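Local coordinates for protein Emp46p (Saccharomyces cerevisiae, PDB 2A6V) that serves as a calcium-independent cargo receptor with a lectin-like carbohydrate recognition domain and takes part in the secretion of glycoproteins, at residues S61-A65 / Y164-D168. Residues are numbered along the deposited sequence; the frame is centred on the assembly and turned at random.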
ATOM      1  N   SER A  61      10.771   7.998  10.307  1.00 24.74           N
ATOM      2  CA  SER A  61      11.036   7.606  11.683  1.00 25.86           C
ATOM      3  C   SER A  61       9.892   8.108  12.567  1.00 26.34           C
ATOM      4  O   SER A  61       9.562   9.291  12.554  1.00 26.40           O
ATOM      5  CB  SER A  61      12.390   8.170  12.141  1.00 26.41           C
ATOM      6  OG  SER A  61      13.453   7.549  11.429  1.00 27.09           O
ATOM      7  N   ILE A  62       9.269   7.193  13.306  1.00 27.10           N
ATOM      8  CA  ILE A  62       8.122   7.543  14.144  1.00 28.43           C
ATOM      9  C   ILE A  62       8.578   8.329  15.360  1.00 28.40           C
ATOM     10  O   ILE A  62       9.637   8.054  15.918  1.00 28.91           O
ATOM     11  CB  ILE A  62       7.372   6.270  14.609  1.00 28.47           C
ATOM     12  CG1 ILE A  62       6.474   5.754  13.491  1.00 30.58           C
ATOM     13  CG2 ILE A  62       6.537   6.535  15.879  1.00 29.99           C
ATOM     14  CD1 ILE A  62       5.883   4.416  13.775  1.00 30.82           C
ATOM     15  N   LYS A  63       7.763   9.295  15.761  1.00 28.60           N
ATOM     16  CA  LYS A  63       7.946  10.003  17.021  1.00 29.19           C
ATOM     17  C   LYS A  63       7.233   9.209  18.130  1.00 27.99           C
ATOM     18  O   LYS A  63       7.872   8.428  18.827  1.00 29.22           O
ATOM     19  CB  LYS A  63       7.439  11.444  16.892  1.00 29.67           C
ATOM     20  CG  LYS A  63       8.097  12.451  17.845  1.00 32.56           C
ATOM     21  CD  LYS A  63       7.639  12.289  19.302  1.00 35.08           C
ATOM     22  CE  LYS A  63       7.381  13.635  20.005  1.00 36.57           C
ATOM     23  NZ  LYS A  63       8.423  13.956  21.038  1.00 38.13           N
ATOM     24  N   ASP A  64       5.919   9.383  18.261  1.00 26.70           N
ATOM     25  CA  ASP A  64       5.116   8.652  19.245  1.00 25.74           C
ATOM     26  C   ASP A  64       4.288   7.587  18.531  1.00 25.06           C
ATOM     27  O   ASP A  64       4.476   6.397  18.773  1.00 25.16           O
ATOM     28  CB  ASP A  64       4.193   9.605  20.021  1.00 25.26           C
ATOM     29  CG  ASP A  64       4.928  10.422  21.081  1.00 25.80           C
ATOM     30  OD1 ASP A  64       6.119  10.163  21.342  1.00 26.14           O
ATOM     31  OD2 ASP A  64       4.372  11.358  21.690  1.00 27.37           O
ATOM     32  N   ALA A  65       3.410   8.036  17.633  1.00 24.16           N
ATOM     33  CA  ALA A  65       2.506   7.172  16.872  1.00 22.97           C
ATOM     34  C   ALA A  65       2.302   7.714  15.456  1.00 21.98           C
ATOM     35  O   ALA A  65       2.763   8.810  15.112  1.00 20.13           O
ATOM     36  CB  ALA A  65       1.173   7.055  17.590  1.00 23.18           C
ATOM     37  N   TYR A 164      -0.796   3.110  14.091  1.00 17.41           N
ATOM     38  CA  TYR A 164       0.208   2.318  14.772  1.00 17.39           C
ATOM     39  C   TYR A 164       0.754   3.116  15.935  1.00 17.85           C
ATOM     40  O   TYR A 164       1.199   4.241  15.760  1.00 17.60           O
ATOM     41  CB  TYR A 164       1.336   1.929  13.816  1.00 18.02           C
ATOM     42  CG  TYR A 164       2.537   1.328  14.490  1.00 19.21           C
ATOM     43  CD1 TYR A 164       2.462   0.119  15.180  1.00 19.91           C
ATOM     44  CD2 TYR A 164       3.749   1.978  14.467  1.00 21.05           C
ATOM     45  CE1 TYR A 164       3.586  -0.419  15.796  1.00 21.64           C
ATOM     46  CE2 TYR A 164       4.867   1.445  15.081  1.00 23.31           C
ATOM     47  CZ  TYR A 164       4.789   0.263  15.746  1.00 22.32           C
ATOM     48  OH  TYR A 164       5.935  -0.246  16.338  1.00 24.62           O
ATOM     49  N   ASN A 165       0.694   2.525  17.122  1.00 17.26           N
ATOM     50  CA  ASN A 165       1.068   3.217  18.352  1.00 17.16           C
ATOM     51  C   ASN A 165       2.002   2.353  19.181  1.00 17.21           C
ATOM     52  O   ASN A 165       1.546   1.526  19.946  1.00 16.63           O
ATOM     53  CB  ASN A 165      -0.172   3.581  19.158  1.00 17.40           C
ATOM     54  CG  ASN A 165       0.159   4.427  20.369  1.00 15.99           C
ATOM     55  OD1 ASN A 165       1.306   4.809  20.571  1.00 18.19           O
ATOM     56  ND2 ASN A 165      -0.845   4.734  21.151  1.00 18.96           N
ATOM     57  N   PRO A 166       3.306   2.519  19.011  1.00 17.89           N
ATOM     58  CA  PRO A 166       4.301   1.797  19.814  1.00 18.23           C
ATOM     59  C   PRO A 166       4.081   1.968  21.329  1.00 18.14           C
ATOM     60  O   PRO A 166       4.364   1.041  22.076  1.00 18.68           O
ATOM     61  CB  PRO A 166       5.633   2.443  19.403  1.00 18.25           C
ATOM     62  CG  PRO A 166       5.380   3.098  18.084  1.00 19.17           C
ATOM     63  CD  PRO A 166       3.926   3.373  17.985  1.00 18.19           C
ATOM     64  N   LEU A 167       3.592   3.139  21.743  1.00 17.69           N
ATOM     65  CA  LEU A 167       3.349   3.453  23.153  1.00 17.78           C
ATOM     66  C   LEU A 167       2.203   2.640  23.770  1.00 17.99           C
ATOM     67  O   LEU A 167       2.090   2.529  24.995  1.00 18.58           O
ATOM     68  CB  LEU A 167       3.091   4.951  23.332  1.00 17.72           C
ATOM     69  CG  LEU A 167       4.230   5.831  22.784  1.00 19.51           C
ATOM     70  CD1 LEU A 167       3.914   7.291  22.987  1.00 20.46           C
ATOM     71  CD2 LEU A 167       5.580   5.452  23.394  1.00 21.78           C
ATOM     72  N   ASP A 168       1.347   2.087  22.926  1.00 17.45           N
ATOM     73  CA  ASP A 168       0.304   1.159  23.352  1.00 17.58           C
ATOM     74  C   ASP A 168       0.702  -0.296  23.018  1.00 18.10           C
ATOM     75  O   ASP A 168      -0.117  -1.073  22.514  1.00 17.56           O
ATOM     76  CB  ASP A 168      -0.999   1.586  22.661  1.00 17.31           C
ATOM     77  CG  ASP A 168      -2.218   0.874  23.167  1.00 18.12           C
ATOM     78  OD1 ASP A 168      -2.232   0.372  24.314  1.00 17.06           O
ATOM     79  OD2 ASP A 168      -3.239   0.801  22.447  1.00 18.50           O
TER
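A65 and N165 bring their backbones together with CA atoms 4.5 Å apart, and the chains then spread to 6.7 Å between the CA atoms of D64 and L167, with no hydrogen bond between the two segments. They meet through van der Waals contacts, of side chain with side chain and of side chain with backbone carbonyl. I62 sends CD1 against the ring of Y164 at its edge, in the ring plane, 3.3 Å from CD2, and the two side chains meet at about a right angle. With CG anti to its own N (chi1 169°), Y164 carries the ring to the I62 side, while P166 CD lies above one face, displaced toward the ring's rim. P166 CD also packs 3.2 Å from the D64 carbonyl oxygen, and P166 CG faces I62 CG2 more loosely. In this legume-lectin-type beta sandwich the contact lies at one end of two neighbouring inner strands of a sheet: the loop leading into strand 66-75 packs against the turn between strands 158-165 and 171-176, and M66 and Y164 pair through their backbones. The A65 methyl group sits 3.4 Å from the carbonyl oxygen of Y164 and also touches N165 OD1. That same OD1 reaches forward to the backbone N of L167 in a weak, bent bond (3.1 Å, 128°), an Asx-turn arrangement, while D168 N donates to N165 O in a type I beta turn. On the outer side, L167 CD1 rests 3.8 Å from D64 CB and lies beside the carboxylate carbon as well. M190, from another loop, packs on both I62 and Y164, and the Y164 hydroxyl is hydrogen-bonded to H170 ND1.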